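Local coordinates for protein probable L,D-transpeptidase 3 (Mycobacterium tuberculosis, PDB 4K73) that is a probable L,D-transpeptidase of cell-wall biogenesis that does not form 3->3 peptidoglycan cross-links from tetrapeptide stems and may anchor proteins to peptidoglycan, at residues R77-K82 against L115-L120. Residues are numbered along the deposited sequence; the frame is centred on the assembly and turned at random.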
ATOM      1  N   ARG A  77      -6.154 -18.580 -15.080  1.00 12.99           N
ATOM      2  CA  ARG A  77      -6.919 -18.387 -16.311  1.00 13.65           C
ATOM      3  C   ARG A  77      -8.418 -18.349 -16.024  1.00 13.05           C
ATOM      4  O   ARG A  77      -9.151 -17.555 -16.656  1.00 13.26           O
ATOM      5  CB  ARG A  77      -6.593 -19.428 -17.368  1.00 13.76           C
ATOM      6  CG  ARG A  77      -5.114 -19.455 -17.734  1.00 14.65           C
ATOM      7  CD  ARG A  77      -4.950 -20.260 -19.012  1.00 14.84           C
ATOM      8  NE  ARG A  77      -5.202 -21.710 -18.813  1.00 14.98           N
ATOM      9  CZ  ARG A  77      -4.305 -22.597 -18.427  1.00 14.93           C
ATOM     10  NH1 ARG A  77      -3.053 -22.240 -18.121  1.00 14.89           N
ATOM     11  NH2 ARG A  77      -4.669 -23.890 -18.278  1.00 15.47           N
ATOM     12  N   ALA A  78      -8.888 -19.178 -15.088  1.00 12.77           N
ATOM     13  CA  ALA A  78     -10.296 -19.227 -14.686  1.00 13.09           C
ATOM     14  C   ALA A  78     -10.738 -17.898 -14.091  1.00 12.90           C
ATOM     15  O   ALA A  78     -11.891 -17.549 -14.245  1.00 13.85           O
ATOM     16  CB  ALA A  78     -10.528 -20.343 -13.665  1.00 13.18           C
ATOM     17  N   VAL A  79      -9.819 -17.181 -13.453  1.00 12.98           N
ATOM     18  CA  VAL A  79     -10.113 -15.886 -12.805  1.00 13.02           C
ATOM     19  C   VAL A  79      -9.534 -14.691 -13.584  1.00 13.27           C
ATOM     20  O   VAL A  79      -9.264 -13.637 -13.016  1.00 11.98           O
ATOM     21  CB  VAL A  79      -9.757 -15.875 -11.286  1.00 13.27           C
ATOM     22  CG1 VAL A  79     -10.445 -17.035 -10.577  1.00 13.84           C
ATOM     23  CG2 VAL A  79      -8.247 -15.944 -11.031  1.00 13.52           C
ATOM     24  N   GLU A  80      -9.339 -14.859 -14.893  1.00 14.48           N
ATOM     25  CA  GLU A  80      -8.733 -13.801 -15.679  1.00 16.71           C
ATOM     26  C   GLU A  80      -9.379 -12.461 -15.416  1.00 15.22           C
ATOM     27  O   GLU A  80     -10.625 -12.349 -15.344  1.00 14.60           O
ATOM     28  CB  GLU A  80      -8.672 -14.152 -17.198  1.00 20.03           C
ATOM     29  CG  GLU A  80      -9.944 -14.083 -18.018  1.00 24.41           C
ATOM     30  CD  GLU A  80      -9.648 -13.934 -19.534  1.00 29.47           C
ATOM     31  OE1 GLU A  80      -8.478 -13.689 -19.942  1.00 33.64           O
ATOM     32  OE2 GLU A  80     -10.608 -14.016 -20.318  1.00 34.01           O
ATOM     33  N   VAL A  81      -8.530 -11.446 -15.266  1.00 14.42           N
ATOM     34  CA  VAL A  81      -8.979 -10.146 -14.836  1.00 13.98           C
ATOM     35  C   VAL A  81      -9.089  -9.220 -16.041  1.00 14.30           C
ATOM     36  O   VAL A  81      -8.112  -9.026 -16.732  1.00 14.92           O
ATOM     37  CB  VAL A  81      -8.038  -9.545 -13.760  1.00 13.45           C
ATOM     38  CG1 VAL A  81      -8.448  -8.101 -13.516  1.00 12.93           C
ATOM     39  CG2 VAL A  81      -8.090 -10.374 -12.472  1.00 13.58           C
ATOM     40  N   LYS A  82     -10.310  -8.749 -16.321  1.00 14.49           N
ATOM     41  CA  LYS A  82     -10.575  -7.788 -17.410  1.00 16.06           C
ATOM     42  C   LYS A  82     -11.183  -6.551 -16.822  1.00 15.13           C
ATOM     43  O   LYS A  82     -12.323  -6.584 -16.338  1.00 15.44           O
ATOM     44  CB  LYS A  82     -11.507  -8.365 -18.480  1.00 18.35           C
ATOM     45  CG  LYS A  82     -10.947  -9.636 -19.096  1.00 20.66           C
ATOM     46  CD  LYS A  82     -11.648 -10.017 -20.399  1.00 24.15           C
ATOM     47  CE  LYS A  82     -10.778 -10.955 -21.241  1.00 26.11           C
ATOM     48  NZ  LYS A  82     -11.509 -11.850 -22.192  1.00 27.91           N
ATOM     49  N   LEU A 115     -14.911  -4.148 -13.607  1.00 16.10           N
ATOM     50  CA  LEU A 115     -14.068  -5.262 -13.337  1.00 17.40           C
ATOM     51  C   LEU A 115     -14.795  -6.585 -13.612  1.00 18.75           C
ATOM     52  O   LEU A 115     -15.923  -6.808 -13.155  1.00 20.79           O
ATOM     53  CB  LEU A 115     -13.625  -5.160 -11.859  1.00 17.10           C
ATOM     54  CG  LEU A 115     -12.784  -6.293 -11.320  1.00 17.17           C
ATOM     55  CD1 LEU A 115     -11.420  -6.370 -11.990  1.00 17.56           C
ATOM     56  CD2 LEU A 115     -12.604  -6.180  -9.810  1.00 16.62           C
ATOM     57  N   SER A 116     -14.177  -7.456 -14.393  1.00 18.57           N
ATOM     58  CA  SER A 116     -14.664  -8.820 -14.526  1.00 19.50           C
ATOM     59  C   SER A 116     -13.532  -9.720 -14.062  1.00 18.34           C
ATOM     60  O   SER A 116     -12.371  -9.514 -14.420  1.00 18.07           O
ATOM     61  CB  SER A 116     -15.040  -9.127 -15.964  1.00 21.30           C
ATOM     62  OG  SER A 116     -16.163  -8.321 -16.380  1.00 23.82           O
ATOM     63  N   VAL A 117     -13.878 -10.702 -13.241  1.00 17.61           N
ATOM     64  CA  VAL A 117     -12.939 -11.733 -12.796  1.00 16.89           C
ATOM     65  C   VAL A 117     -13.589 -13.023 -13.231  1.00 17.78           C
ATOM     66  O   VAL A 117     -14.637 -13.443 -12.677  1.00 16.81           O
ATOM     67  CB  VAL A 117     -12.758 -11.699 -11.272  1.00 16.64           C
ATOM     68  CG1 VAL A 117     -11.943 -12.871 -10.800  1.00 16.22           C
ATOM     69  CG2 VAL A 117     -12.148 -10.366 -10.852  1.00 15.58           C
ATOM     70  N   GLY A 118     -13.006 -13.642 -14.247  1.00 18.88           N
ATOM     71  CA  GLY A 118     -13.719 -14.698 -14.905  1.00 20.88           C
ATOM     72  C   GLY A 118     -14.991 -14.076 -15.439  1.00 23.68           C
ATOM     73  O   GLY A 118     -14.965 -12.944 -15.974  1.00 25.67           O
ATOM     74  N   SER A 119     -16.098 -14.791 -15.277  1.00 25.66           N
ATOM     75  CA  SER A 119     -17.393 -14.327 -15.779  1.00 28.98           C
ATOM     76  C   SER A 119     -18.086 -13.355 -14.820  1.00 28.80           C
ATOM     77  O   SER A 119     -19.119 -12.796 -15.172  1.00 31.17           O
ATOM     78  CB  SER A 119     -18.315 -15.531 -16.017  1.00 29.68           C
ATOM     79  OG  SER A 119     -18.877 -15.929 -14.770  1.00 32.26           O
ATOM     80  N   LEU A 120     -17.529 -13.182 -13.617  1.00 26.05           N
ATOM     81  CA  LEU A 120     -18.123 -12.375 -12.558  1.00 25.05           C
ATOM     82  C   LEU A 120     -17.874 -10.886 -12.805  1.00 24.43           C
ATOM     83  O   LEU A 120     -16.730 -10.427 -12.688  1.00 22.56           O
ATOM     84  CB  LEU A 120     -17.519 -12.774 -11.231  1.00 25.44           C
ATOM     85  CG  LEU A 120     -18.032 -12.016 -10.029  1.00 26.90           C
ATOM     86  CD1 LEU A 120     -19.508 -12.317  -9.815  1.00 28.63           C
ATOM     87  CD2 LEU A 120     -17.200 -12.350  -8.799  1.00 27.18           C
TER
HETATM   88  O   HOH W   1     -12.735 -11.597 -17.056  1.00 23.31           O
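Lys82 and Ser116 form an antiparallel hydrogen-bonded pair (Lys82 N to Ser116 O 2.9 Å, Ser116 N to Lys82 O 2.8 Å). Val81 and Val117 are the adjoining non-hydrogen-bonded pair. Past the strand ends, Gly118 N donates to Glu80 O over 2.9 Å. Water 1 lies within hydrogen-bonding distance of Glu80 O and Gly118 O (2.8 Å each) and bridges the two backbones. Gly118 has positive phi (60°) in a type II' turn from Val117 to Leu120. Its CA packs 3.5 Å from Ala78 O.

Val79, Val81, Leu115 and Val117 make the apolar side. Val117 CG1, anti to its own N (chi1 172°), lies 3.7 Å from Val79 CB. Val81 CG1 meets Leu115 CD1 at 3.8 Å. On the other face, the Lys82 side chain curls back toward Glu80, just before its strand, and NZ salt-bridges Glu80 OE2 from above the carboxylate plane.

The contact joins edge strand 81-84, just after helix 72-78, to strand 112-117 in the Ig-like domain. Strand 120-126 flanks 112-117 on its other side. Val79, Leu115 and Val117 pack on Val58, Val60 and Phe62 of strand 58-62, and Val79 also on Val41 of strand 41-45, linking the domain's two sheets.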